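Local coordinates for protein UDP-glucose 4-epimerase (Campylobacter jejuni subsp. jejuni serotype O:2, PDB 7K3P) that interconverts UDP-glucose and UDP-galactose, and probably their N-acetylated forms, by inverting the sugar at C4 with the help of bound NAD, at residues S97-E102 and C197-L202; P148-T153 and S308-D313; R189-A194 and K208-I213; R243-V248 and H276-K281. The protein carries 2 engineered substitutions. One frame throughout, in Å; residues are numbered along the deposited sequence.

Interaction 1 (S97-E102 and C197-L202); sequences SIEVFE and CMDYTL. With NAD (nicotinamide-adenine-dinucleotide), chain C.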
# COMPACT_ATOMS: atom_id res chain seq x y z
N SER A 97 -14.58 -0.65 -2.23
CA SER A 97 -15.42 -0.28 -1.08
C SER A 97 -15.13 1.19 -0.80
O SER A 97 -13.98 1.62 -0.92
CB SER A 97 -15.07 -1.14 0.14
OG SER A 97 -15.22 -2.51 -0.16
N ILE A 98 -16.15 1.97 -0.42
CA ILE A 98 -16.01 3.43 -0.50
C ILE A 98 -16.38 4.24 0.75
O ILE A 98 -16.44 5.47 0.67
CB ILE A 98 -16.85 3.98 -1.67
CG1 ILE A 98 -18.34 4.00 -1.29
CG2 ILE A 98 -16.58 3.18 -2.96
CD1 ILE A 98 -19.28 4.61 -2.33
N GLU A 99 -16.62 3.59 1.88
CA GLU A 99 -17.11 4.28 3.09
C GLU A 99 -16.02 4.45 4.15
O GLU A 99 -15.61 3.48 4.80
CB GLU A 99 -18.30 3.52 3.70
CG GLU A 99 -19.32 3.05 2.66
CD GLU A 99 -20.76 3.33 3.06
OE1 GLU A 99 -21.00 4.29 3.82
OE2 GLU A 99 -21.66 2.59 2.60
N VAL A 100 -15.57 5.70 4.32
CA VAL A 100 -14.58 6.05 5.33
C VAL A 100 -14.93 5.45 6.70
O VAL A 100 -14.11 4.76 7.30
CB VAL A 100 -14.42 7.58 5.43
CG1 VAL A 100 -13.79 7.99 6.78
CG2 VAL A 100 -13.58 8.12 4.27
N PHE A 101 -16.15 5.69 7.17
CA PHE A 101 -16.55 5.20 8.49
C PHE A 101 -16.39 3.69 8.63
O PHE A 101 -15.92 3.20 9.66
CB PHE A 101 -17.97 5.63 8.84
CG PHE A 101 -18.34 5.39 10.28
CD1 PHE A 101 -18.72 4.12 10.72
CD2 PHE A 101 -18.30 6.43 11.20
CE1 PHE A 101 -19.05 3.89 12.05
CE2 PHE A 101 -18.63 6.21 12.53
CZ PHE A 101 -19.00 4.94 12.96
N GLU A 102 -16.79 2.94 7.60
CA GLU A 102 -16.67 1.49 7.65
C GLU A 102 -15.20 1.08 7.66
O GLU A 102 -14.84 0.09 8.30
CB GLU A 102 -17.39 0.83 6.46
CG GLU A 102 -17.42 -0.71 6.53
CD GLU A 102 -17.86 -1.36 5.22
OE1 GLU A 102 -17.78 -0.71 4.15
OE2 GLU A 102 -18.27 -2.54 5.26
N CYS A 197 -25.29 6.42 -2.51
CA CYS A 197 -25.87 5.74 -1.37
C CYS A 197 -24.79 5.18 -0.48
O CYS A 197 -24.06 4.26 -0.87
CB CYS A 197 -26.75 4.56 -1.81
SG CYS A 197 -28.10 5.01 -2.86
N MET A 198 -24.69 5.72 0.72
CA MET A 198 -23.74 5.20 1.69
C MET A 198 -24.47 4.67 2.92
O MET A 198 -25.38 5.30 3.44
CB MET A 198 -22.70 6.26 2.03
CG MET A 198 -21.77 6.50 0.86
SD MET A 198 -20.70 7.91 1.05
CE MET A 198 -20.25 8.17 -0.66
N ASP A 199 -24.06 3.48 3.35
CA ASP A 199 -24.75 2.77 4.42
C ASP A 199 -24.36 3.28 5.80
O ASP A 199 -25.06 3.03 6.78
CB ASP A 199 -24.51 1.26 4.30
CG ASP A 199 -24.98 0.70 2.95
OD1 ASP A 199 -25.95 1.25 2.38
OD2 ASP A 199 -24.37 -0.29 2.46
N TYR A 200 -23.24 4.00 5.89
CA TYR A 200 -22.71 4.42 7.19
C TYR A 200 -22.91 5.89 7.53
O TYR A 200 -22.52 6.35 8.60
CB TYR A 200 -21.23 4.02 7.32
CG TYR A 200 -21.07 2.53 7.44
CD1 TYR A 200 -21.08 1.71 6.32
CD2 TYR A 200 -20.96 1.94 8.69
CE1 TYR A 200 -20.96 0.33 6.45
CE2 TYR A 200 -20.84 0.57 8.83
CZ TYR A 200 -20.84 -0.23 7.71
OH TYR A 200 -20.72 -1.59 7.85
N THR A 201 -23.56 6.63 6.63
CA THR A 201 -23.77 8.06 6.86
C THR A 201 -24.93 8.36 7.82
O THR A 201 -24.79 9.17 8.73
CB THR A 201 -23.96 8.83 5.53
OG1 THR A 201 -25.06 8.26 4.79
CG2 THR A 201 -22.70 8.76 4.69
N LEU A 202 -26.07 7.70 7.62
CA LEU A 202 -27.28 8.02 8.38
C LEU A 202 -27.08 7.82 9.88
O LEU A 202 -27.69 8.52 10.70
CB LEU A 202 -28.48 7.21 7.87
CG LEU A 202 -29.88 7.68 8.28
CD1 LEU A 202 -30.18 9.07 7.76
CD2 LEU A 202 -30.95 6.70 7.80
PA NAD C . -20.42 1.94 -5.93
O1A NAD C . -20.48 1.06 -4.71
O2A NAD C . -21.80 2.33 -6.38
O5B NAD C . -19.73 1.20 -7.14
C5B NAD C . -18.84 0.16 -6.84
C4B NAD C . -19.11 -0.98 -7.74
O4B NAD C . -18.05 -1.90 -7.75
C3B NAD C . -20.40 -1.75 -7.31
O3B NAD C . -21.43 -1.96 -8.34
C2B NAD C . -19.83 -3.02 -6.62
O2B NAD C . -20.67 -4.09 -6.70
C1B NAD C . -18.58 -3.19 -7.42
N9A NAD C . -17.57 -4.01 -6.72
C8A NAD C . -17.08 -3.80 -5.49
N7A NAD C . -16.20 -4.76 -5.17
C5A NAD C . -16.10 -5.62 -6.19
C6A NAD C . -15.36 -6.80 -6.43
N6A NAD C . -14.45 -7.29 -5.42
N1A NAD C . -15.48 -7.44 -7.60
C2A NAD C . -16.31 -7.01 -8.57
N3A NAD C . -17.06 -5.88 -8.37
C4A NAD C . -16.97 -5.17 -7.21
O3 NAD C . -19.55 3.23 -5.55
PN NAD C . -19.47 4.52 -6.45
O1N NAD C . -20.07 4.26 -7.82
O2N NAD C . -20.23 5.61 -5.75
O5D NAD C . -17.95 4.91 -6.58
C5D NAD C . -17.15 4.21 -7.51
C4D NAD C . -15.69 4.59 -7.39
O4D NAD C . -15.52 5.99 -7.34
C3D NAD C . -14.97 3.95 -6.21
O3D NAD C . -13.70 3.59 -6.58
C2D NAD C . -14.83 5.01 -5.20
O2D NAD C . -13.76 4.85 -4.34
C1D NAD C . -14.74 6.27 -6.11
N1N NAD C . -15.17 7.58 -5.44
C2N NAD C . -16.51 7.70 -5.15
C3N NAD C . -16.97 8.87 -4.54
C7N NAD C . -18.43 9.01 -4.22
O7N NAD C . -19.23 8.12 -4.44
N7N NAD C . -18.88 10.22 -3.62
C4N NAD C . -16.08 9.89 -4.26
C5N NAD C . -14.74 9.76 -4.56
C6N NAD C . -14.26 8.59 -5.16
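Beside the NAD pocket, the carboxylate of Glu99, just ahead of helix 100-105, grips two successive backbone amides of loop 197-202. Asp199 N donates to the syn lone pair of Glu99 OE2 at 2.7 Å. Tyr200 N reaches Glu99 OE1 at 3.1 Å, also on the syn side but 32° out of the carboxylate plane. A bend at chi2 (-134°) turns the acid into the loop, where OE1 also lies against Met198 CB. In this epimerase of the NAD-dependent epimerase/dehydratase family the bond pair ties the start of the helix to a loop whose Cys197 is disulfide-linked to Cys344. Ile98 and Met198 both belong to the NAD pocket: Ile98 CG2 packs on the ribose carbon C2D at 3.4 Å, and Ile98 CD1 meets Met198 CE at 4.1 Å. On the helix side, Glu102 CB sits over one face of the Tyr200 ring in a CH-pi contact, 3.8 Å from its centroid. The Glu99 carboxylate stands at the edge of that ring, the two planes perpendicular. Phe101 CD1 touches Tyr200 CD2 at 3.7 Å. The Glu102 carboxylate runs on past the tyrosine to Lys109 and Tyr110, while Asp199 OD2 pairs with Lys51.

Interaction 2 (P148-T153 and S308-D313); sequences PVVSET and SVLISD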
# COMPACT_ATOMS: atom_id res chain seq x y z
N PRO A 148 -7.01 25.65 1.33
CA PRO A 148 -8.45 25.64 1.02
C PRO A 148 -8.76 25.09 -0.37
O PRO A 148 -9.87 24.59 -0.60
CB PRO A 148 -8.83 27.12 1.08
CG PRO A 148 -7.58 27.84 0.78
CD PRO A 148 -6.49 27.03 1.42
N VAL A 149 -7.82 25.23 -1.30
CA VAL A 149 -8.05 24.80 -2.67
C VAL A 149 -6.92 23.84 -3.00
O VAL A 149 -5.80 24.28 -3.28
CB VAL A 149 -8.03 25.99 -3.65
CG1 VAL A 149 -8.33 25.53 -5.08
CG2 VAL A 149 -9.05 27.05 -3.22
N VAL A 150 -7.21 22.53 -2.96
CA VAL A 150 -6.18 21.49 -3.02
C VAL A 150 -5.76 21.14 -4.46
O VAL A 150 -6.60 20.80 -5.31
CB VAL A 150 -6.65 20.21 -2.29
CG1 VAL A 150 -5.50 19.24 -2.07
CG2 VAL A 150 -7.24 20.58 -0.93
N SER A 151 -4.47 21.23 -4.74
CA SER A 151 -3.96 20.89 -6.06
C SER A 151 -3.35 19.48 -6.03
O SER A 151 -3.05 18.96 -4.95
CB SER A 151 -2.93 21.92 -6.53
OG SER A 151 -1.61 21.49 -6.25
N GLU A 152 -3.18 18.88 -7.20
CA GLU A 152 -2.68 17.50 -7.28
C GLU A 152 -1.33 17.34 -6.59
O GLU A 152 -0.97 16.25 -6.14
CB GLU A 152 -2.58 17.04 -8.74
CG GLU A 152 -3.91 16.87 -9.45
CD GLU A 152 -4.44 18.19 -9.99
OE1 GLU A 152 -3.77 19.22 -9.82
OE2 GLU A 152 -5.55 18.18 -10.56
N THR A 153 -0.58 18.44 -6.48
CA THR A 153 0.74 18.41 -5.85
C THR A 153 0.73 18.46 -4.30
O THR A 153 1.79 18.34 -3.68
CB THR A 153 1.61 19.56 -6.37
OG1 THR A 153 0.89 20.78 -6.19
CG2 THR A 153 1.87 19.37 -7.85
N SER A 308 -12.87 26.63 6.76
CA SER A 308 -13.99 27.34 6.16
C SER A 308 -14.19 26.89 4.70
O SER A 308 -15.31 26.85 4.19
CB SER A 308 -13.78 28.86 6.24
OG SER A 308 -12.58 29.23 5.60
N VAL A 309 -13.08 26.56 4.03
CA VAL A 309 -13.09 26.20 2.61
C VAL A 309 -12.22 24.97 2.35
O VAL A 309 -11.07 24.89 2.81
CB VAL A 309 -12.59 27.38 1.73
CG1 VAL A 309 -12.64 27.01 0.24
CG2 VAL A 309 -13.43 28.62 1.97
N LEU A 310 -12.77 24.00 1.62
CA LEU A 310 -12.01 22.83 1.18
C LEU A 310 -12.58 22.36 -0.16
O LEU A 310 -13.67 21.78 -0.22
CB LEU A 310 -12.12 21.70 2.22
CG LEU A 310 -11.52 20.35 1.82
CD1 LEU A 310 -10.07 20.53 1.49
CD2 LEU A 310 -11.69 19.32 2.93
N ILE A 311 -11.86 22.62 -1.25
CA ILE A 311 -12.33 22.23 -2.58
C ILE A 311 -11.15 21.78 -3.43
O ILE A 311 -9.99 22.05 -3.08
CB ILE A 311 -13.05 23.41 -3.29
CG1 ILE A 311 -12.05 24.50 -3.67
CG2 ILE A 311 -14.15 23.97 -2.42
CD1 ILE A 311 -12.67 25.61 -4.54
N SER A 312 -11.44 21.11 -4.54
CA SER A 312 -10.39 20.69 -5.46
C SER A 312 -9.97 21.88 -6.32
O SER A 312 -10.82 22.68 -6.73
CB SER A 312 -10.88 19.58 -6.39
OG SER A 312 -11.31 18.42 -5.69
N ASP A 313 -8.68 21.96 -6.63
CA ASP A 313 -8.20 22.82 -7.69
C ASP A 313 -8.36 22.03 -9.00
O ASP A 313 -7.68 21.03 -9.19
CB ASP A 313 -6.73 23.15 -7.46
CG ASP A 313 -6.16 24.09 -8.52
OD1 ASP A 313 -6.76 24.26 -9.61
OD2 ASP A 313 -5.08 24.65 -8.25
O HOH W 1 -5.46 21.47 -10.80
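Pro148 meets Val309 and Leu310 at the start of a parallel strand pairing: its CB packs on Val309 CB at 3.8 Å, and its carbonyl O accepts from Ile311 N at 2.9 Å. The proline carbonyl also lies close to the CA of Leu310, a CA-H...O contact that runs beside the stronger bond. Val149 comes next, level with Ile311. The two side chains lie side by side, pointing the same way, with Val149 CG2 4.0 Å from Ile311 CG1. The other branch, CG1, stands anti to the backbone N (chi1 -178°) and reaches forward to Asp313 CB at 3.7 Å. Val150 N then donates to Ile311 O at 2.8 Å, almost straight along the C=O axis, and Val150 O receives Asp313 N at 2.7 Å from a position 39° above the carbonyl plane. These alternating bonds join the short strand 149-150 to strand 309-312, which on its far side pairs with strand 242-246 in the smaller mixed sheet. Val150 and Ser312 face the side of the sheet opposite to Val149 and Ile311, and there Val150 CG2 packs against Leu310 CD1. Past the strand, Ser151 OG accepts from Thr153 N, an ST turn, and Thr153 OG1 donates to the same oxygen. Glu152 OE1 approaches Asp313 O through a water, 2.8 Å from that carbonyl, while OE2 of the same carboxylate accepts from the backbone N of Asn271. Asp313 OD1 turns instead to Ser315 OG.

Interaction 3 (R189-A194 and K208-I213); sequences RYFNVA and KATLLI. With NAD (nicotinamide-adenine-dinucleotide), chain C.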
# COMPACT_ATOMS: atom_id res chain seq x y z
N ARG A 189 -8.93 12.08 -8.83
CA ARG A 189 -9.31 12.31 -7.43
C ARG A 189 -10.45 13.32 -7.39
O ARG A 189 -10.47 14.28 -8.17
CB ARG A 189 -8.13 12.85 -6.63
CG ARG A 189 -6.88 11.98 -6.65
CD ARG A 189 -5.73 12.74 -6.05
NE ARG A 189 -4.48 12.00 -6.09
CZ ARG A 189 -3.28 12.57 -6.16
NH1 ARG A 189 -3.19 13.90 -6.17
NH2 ARG A 189 -2.20 11.82 -6.21
N TYR A 190 -11.40 13.12 -6.47
CA TYR A 190 -12.52 14.04 -6.34
C TYR A 190 -13.19 13.88 -4.99
O TYR A 190 -12.98 12.88 -4.29
CB TYR A 190 -13.55 13.83 -7.48
CG TYR A 190 -13.85 12.37 -7.79
CD1 TYR A 190 -12.98 11.60 -8.56
CD2 TYR A 190 -15.03 11.78 -7.35
CE1 TYR A 190 -13.28 10.25 -8.86
CE2 TYR A 190 -15.33 10.47 -7.66
CZ TYR A 190 -14.45 9.71 -8.40
OH TYR A 190 -14.77 8.40 -8.69
N PHE A 191 -13.98 14.88 -4.63
CA PHE A 191 -14.72 14.83 -3.38
C PHE A 191 -16.04 14.09 -3.58
O PHE A 191 -16.18 13.28 -4.50
CB PHE A 191 -14.93 16.25 -2.85
CG PHE A 191 -13.70 16.83 -2.21
CD1 PHE A 191 -13.42 16.58 -0.86
CD2 PHE A 191 -12.80 17.58 -2.95
CE1 PHE A 191 -12.27 17.10 -0.27
CE2 PHE A 191 -11.65 18.11 -2.36
CZ PHE A 191 -11.39 17.87 -1.02
N ASN A 192 -17.02 14.37 -2.73
CA ASN A 192 -18.26 13.60 -2.71
C ASN A 192 -19.09 13.78 -3.99
O ASN A 192 -19.18 14.88 -4.55
CB ASN A 192 -19.08 14.03 -1.49
CG ASN A 192 -20.37 13.23 -1.36
OD1 ASN A 192 -21.47 13.76 -1.55
ND2 ASN A 192 -20.24 11.94 -1.07
N VAL A 193 -19.71 12.70 -4.46
CA VAL A 193 -20.62 12.85 -5.60
C VAL A 193 -22.09 12.74 -5.19
O VAL A 193 -22.50 11.78 -4.55
CB VAL A 193 -20.23 11.98 -6.83
CG1 VAL A 193 -18.92 11.25 -6.61
CG2 VAL A 193 -21.36 11.07 -7.27
N ALA A 194 -22.86 13.76 -5.54
CA ALA A 194 -24.26 13.85 -5.10
C ALA A 194 -25.05 12.60 -5.48
O ALA A 194 -24.88 12.06 -6.58
CB ALA A 194 -24.93 15.10 -5.68
N LYS A 208 -19.11 15.08 8.75
CA LYS A 208 -18.26 16.13 8.19
C LYS A 208 -19.01 16.91 7.11
O LYS A 208 -19.95 16.38 6.51
CB LYS A 208 -16.98 15.53 7.61
CG LYS A 208 -16.00 14.99 8.65
CD LYS A 208 -15.29 16.11 9.41
CE LYS A 208 -14.35 15.55 10.48
NZ LYS A 208 -13.56 16.63 11.16
N ALA A 209 -18.57 18.14 6.86
CA ALA A 209 -19.25 19.00 5.90
C ALA A 209 -19.08 18.50 4.47
O ALA A 209 -19.80 18.94 3.57
CB ALA A 209 -18.75 20.47 6.03
N THR A 210 -18.12 17.60 4.24
CA THR A 210 -17.93 17.01 2.92
C THR A 210 -19.13 16.14 2.54
O THR A 210 -19.32 15.82 1.36
CB THR A 210 -16.64 16.16 2.86
OG1 THR A 210 -16.56 15.37 4.06
CG2 THR A 210 -15.42 17.04 2.78
N LEU A 211 -19.95 15.79 3.53
CA LEU A 211 -21.14 14.96 3.30
C LEU A 211 -22.41 15.82 3.35
O LEU A 211 -23.52 15.29 3.52
CB LEU A 211 -21.22 13.85 4.36
CG LEU A 211 -20.13 12.78 4.30
CD1 LEU A 211 -20.11 11.91 5.57
CD2 LEU A 211 -20.37 11.93 3.08
N LEU A 212 -22.24 17.13 3.20
CA LEU A 212 -23.36 18.08 3.33
C LEU A 212 -24.57 17.79 2.42
O LEU A 212 -25.72 17.84 2.86
CB LEU A 212 -22.88 19.51 3.10
CG LEU A 212 -23.99 20.52 2.81
CD1 LEU A 212 -24.86 20.77 4.03
CD2 LEU A 212 -23.42 21.83 2.28
N ILE A 213 -24.31 17.49 1.15
CA ILE A 213 -25.41 17.17 0.24
C ILE A 213 -26.14 15.88 0.65
O ILE A 213 -27.38 15.82 0.60
CB ILE A 213 -24.94 17.08 -1.22
CG1 ILE A 213 -24.36 18.42 -1.65
CG2 ILE A 213 -26.10 16.72 -2.12
CD1 ILE A 213 -24.59 18.75 -3.12
PA NAD C . -20.42 1.94 -5.93
O1A NAD C . -20.48 1.06 -4.71
O2A NAD C . -21.80 2.33 -6.38
O5B NAD C . -19.73 1.20 -7.14
C5B NAD C . -18.84 0.16 -6.84
C4B NAD C . -19.11 -0.98 -7.74
O4B NAD C . -18.05 -1.90 -7.75
C3B NAD C . -20.40 -1.75 -7.31
O3B NAD C . -21.43 -1.96 -8.34
C2B NAD C . -19.83 -3.02 -6.62
O2B NAD C . -20.67 -4.09 -6.70
C1B NAD C . -18.58 -3.19 -7.42
N9A NAD C . -17.57 -4.01 -6.72
C8A NAD C . -17.08 -3.80 -5.49
N7A NAD C . -16.20 -4.76 -5.17
C5A NAD C . -16.10 -5.62 -6.19
C6A NAD C . -15.36 -6.80 -6.43
N6A NAD C . -14.45 -7.29 -5.42
N1A NAD C . -15.48 -7.44 -7.60
C2A NAD C . -16.31 -7.01 -8.57
N3A NAD C . -17.06 -5.88 -8.37
C4A NAD C . -16.97 -5.17 -7.21
O3 NAD C . -19.55 3.23 -5.55
PN NAD C . -19.47 4.52 -6.45
O1N NAD C . -20.07 4.26 -7.82
O2N NAD C . -20.23 5.61 -5.75
O5D NAD C . -17.95 4.91 -6.58
C5D NAD C . -17.15 4.21 -7.51
C4D NAD C . -15.69 4.59 -7.39
O4D NAD C . -15.52 5.99 -7.34
C3D NAD C . -14.97 3.95 -6.21
O3D NAD C . -13.70 3.59 -6.58
C2D NAD C . -14.83 5.01 -5.20
O2D NAD C . -13.76 4.85 -4.34
C1D NAD C . -14.74 6.27 -6.11
N1N NAD C . -15.17 7.58 -5.44
C2N NAD C . -16.51 7.70 -5.15
C3N NAD C . -16.97 8.87 -4.54
C7N NAD C . -18.43 9.01 -4.22
O7N NAD C . -19.23 8.12 -4.44
N7N NAD C . -18.88 10.22 -3.62
C4N NAD C . -16.08 9.89 -4.26
C5N NAD C . -14.74 9.76 -4.56
C6N NAD C . -14.26 8.59 -5.16
O HOH W 2 -17.34 16.59 -0.54
O HOH W 3 -22.03 15.27 0.28
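Asn192 CB rests 3.4 Å from Thr210 O, where the short, weakly bonded strand 192-193 beside the nicotinamide meets the turn ahead of helix 212-220. With its CG trans to the backbone N (chi1 -178°), Asn192 sends its amide along the turn, so that ND2 comes to Leu211 CD2 at 4.2 Å, the side chains crossing at about a right angle. The same ND2 lies near the carboxamide of NAD. Thr210 turns its methyl, not its hydroxyl, to Phe191: CG2 approaches ring atom CD1 obliquely. Further on, Ala194 CB packs on Ile213 CG2 at 4.1 Å. Tyr190 turns to the cofactor instead. Its chi1 of 43° wedges CG between the backbone N and carbonyl carbon, which brings CE2 to 3.2 Å from NAD C5N and lets OH donate to the ribose oxygen O4D at 2.9 Å. Water joins the two segments: one molecule accepts from Asn192 N and donates to Thr210 O at 2.9 Å. It thus bridges the threonine carbonyl to the cofactor-lining strand, and the direct contacts between the segments are van der Waals ones.

Interaction 4 (R243-V248 and H276-K281); sequences RDFIHV and HGFSVK. With ACT (acetate ion), chain G.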
# COMPACT_ATOMS: atom_id res chain seq x y z
N ARG A 243 -17.79 23.64 0.53
CA ARG A 243 -17.26 22.32 0.20
C ARG A 243 -17.50 21.97 -1.27
O ARG A 243 -18.25 22.65 -1.96
CB ARG A 243 -17.89 21.24 1.10
CG ARG A 243 -17.47 21.37 2.57
CD ARG A 243 -15.97 21.22 2.72
NE ARG A 243 -15.56 21.17 4.13
CZ ARG A 243 -15.25 22.24 4.86
NH1 ARG A 243 -15.32 23.46 4.35
NH2 ARG A 243 -14.88 22.09 6.13
N ASP A 244 -16.88 20.88 -1.70
CA ASP A 244 -16.80 20.50 -3.09
C ASP A 244 -17.71 19.29 -3.34
O ASP A 244 -17.56 18.23 -2.70
CB ASP A 244 -15.33 20.18 -3.38
CG ASP A 244 -15.03 20.04 -4.86
OD1 ASP A 244 -15.70 19.21 -5.52
OD2 ASP A 244 -14.12 20.75 -5.34
N PHE A 245 -18.69 19.46 -4.24
CA PHE A 245 -19.60 18.37 -4.62
C PHE A 245 -19.66 18.26 -6.14
O PHE A 245 -19.36 19.23 -6.85
CB PHE A 245 -21.01 18.64 -4.08
CG PHE A 245 -21.03 18.96 -2.62
CD1 PHE A 245 -21.00 17.94 -1.68
CD2 PHE A 245 -21.03 20.28 -2.19
CE1 PHE A 245 -20.99 18.24 -0.32
CE2 PHE A 245 -21.03 20.59 -0.85
CZ PHE A 245 -21.01 19.56 0.10
N ILE A 246 -20.04 17.10 -6.66
CA ILE A 246 -20.08 16.94 -8.11
C ILE A 246 -21.25 16.07 -8.58
O ILE A 246 -21.66 15.12 -7.89
CB ILE A 246 -18.74 16.41 -8.66
CG1 ILE A 246 -18.69 16.57 -10.18
CG2 ILE A 246 -18.51 14.94 -8.23
CD1 ILE A 246 -17.27 16.47 -10.74
N HIS A 247 -21.80 16.42 -9.74
CA HIS A 247 -22.92 15.67 -10.31
C HIS A 247 -22.41 14.32 -10.84
O HIS A 247 -21.34 14.25 -11.44
CB HIS A 247 -23.58 16.47 -11.43
CG HIS A 247 -24.88 15.90 -11.90
ND1 HIS A 247 -24.95 14.85 -12.79
CD2 HIS A 247 -26.16 16.22 -11.59
CE1 HIS A 247 -26.22 14.55 -13.02
NE2 HIS A 247 -26.97 15.36 -12.30
N VAL A 248 -23.18 13.26 -10.63
CA VAL A 248 -22.73 11.92 -11.05
C VAL A 248 -22.41 11.85 -12.55
O VAL A 248 -21.52 11.10 -12.96
CB VAL A 248 -23.74 10.81 -10.65
CG1 VAL A 248 -25.09 11.03 -11.34
CG2 VAL A 248 -23.18 9.43 -10.98
N HIS A 276 -14.84 25.47 -7.93
CA HIS A 276 -15.42 26.27 -6.84
C HIS A 276 -16.29 25.33 -6.02
O HIS A 276 -16.64 24.24 -6.48
CB HIS A 276 -16.33 27.37 -7.40
CG HIS A 276 -17.54 26.83 -8.11
ND1 HIS A 276 -18.70 26.49 -7.45
CD2 HIS A 276 -17.75 26.53 -9.41
CE1 HIS A 276 -19.58 26.02 -8.31
NE2 HIS A 276 -19.03 26.03 -9.52
N GLY A 277 -16.66 25.77 -4.81
CA GLY A 277 -17.50 24.96 -3.95
C GLY A 277 -18.91 25.49 -3.84
O GLY A 277 -19.32 26.37 -4.60
N PHE A 278 -19.66 24.91 -2.91
CA PHE A 278 -20.99 25.39 -2.55
C PHE A 278 -21.02 25.52 -1.03
O PHE A 278 -20.36 24.74 -0.33
CB PHE A 278 -22.06 24.39 -3.01
CG PHE A 278 -22.02 24.12 -4.51
CD1 PHE A 278 -22.69 24.96 -5.40
CD2 PHE A 278 -21.32 23.03 -5.01
CE1 PHE A 278 -22.66 24.71 -6.78
CE2 PHE A 278 -21.28 22.77 -6.40
CZ PHE A 278 -21.96 23.61 -7.28
N SER A 279 -21.76 26.50 -0.51
CA SER A 279 -21.82 26.71 0.94
C SER A 279 -22.94 25.86 1.55
O SER A 279 -23.81 25.35 0.84
CB SER A 279 -22.04 28.19 1.26
OG SER A 279 -23.37 28.57 1.01
N VAL A 280 -22.88 25.70 2.88
CA VAL A 280 -23.89 24.95 3.62
C VAL A 280 -25.26 25.60 3.41
O VAL A 280 -26.27 24.92 3.22
CB VAL A 280 -23.58 24.93 5.13
CG1 VAL A 280 -24.69 24.23 5.90
CG2 VAL A 280 -22.22 24.25 5.39
N LYS A 281 -25.26 26.92 3.47
CA LYS A 281 -26.48 27.71 3.33
C LYS A 281 -27.07 27.54 1.92
O LYS A 281 -28.28 27.36 1.76
CB LYS A 281 -26.14 29.17 3.60
CG LYS A 281 -27.24 29.98 4.26
CD LYS A 281 -26.79 31.44 4.45
CE LYS A 281 -27.98 32.37 4.74
NZ LYS A 281 -27.58 33.72 5.25
C ACT G . -14.76 18.79 6.62
O ACT G . -14.75 19.53 7.64
OXT ACT G . -15.70 18.93 5.80
CH3 ACT G . -13.69 17.77 6.38
O HOH W 4 -17.85 21.79 -6.06
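Similar first torsions, -51° in Phe245 and -58° in Phe278, set each ring beside its own backbone N and bring the two aromatics together. Phe278 CD2 lies in the plane of the Phe245 ring, at its edge, 3.9 Å from Phe245 CD2. Behind the rings the backbones form an antiparallel hydrogen-bonded pair: Arg243 N donates to Phe278 O at 2.9 Å, and Phe278 N returns a bond to Arg243 O at 2.8 Å, in the carbonyl plane. Gly277 has no side chain to hold the strands apart, and its CA comes to 3.1 Å from that same Arg243 O. The Arg243 chain bends at chi2 (-61°) and carries its guanidinium to an acetate, probably from the crystallisation liquor. NE and NH2 take one acetate oxygen each, at 2.8 Å to OXT and 3.0 Å to O, a two-pronged grip in which the anion meets the guanidinium at its edge. At the other end of the contact His276 ND1 donates to Gly277 O, and His276 NE2 bonds to Asp328. Strand 242-246 is a middle member of the mixed sheet, flanked by strands 278-279, 309-312 and 192-193. Asp244 OD2 accepts from Ser312 N, Phe245 packs on Leu212 and Ile213 of helix 212-220, and Phe278 packs against Leu330 and Ile333 of helix 330-343.

Interactions 2, 3 and 4 all reach the mixed sheet, with strand 242-246 at its middle: it pairs with 309-312 of interaction 2, with 192-193 of interaction 3 and with 278-279 inside interaction 4. Interaction 4 is the buried one, whereas interaction 2 includes exposed residues at the sheet's margin. Both are knit by backbone bonds between strands, parallel in 2 and antiparallel in 4. Interaction 1 touches neither of these and joins two non-strand segments through a carboxylate on loop amides. Interaction 3 relies on water and apolar contacts. It meets interaction 1 where Met198 packs on Asn192, and both of them border NAD.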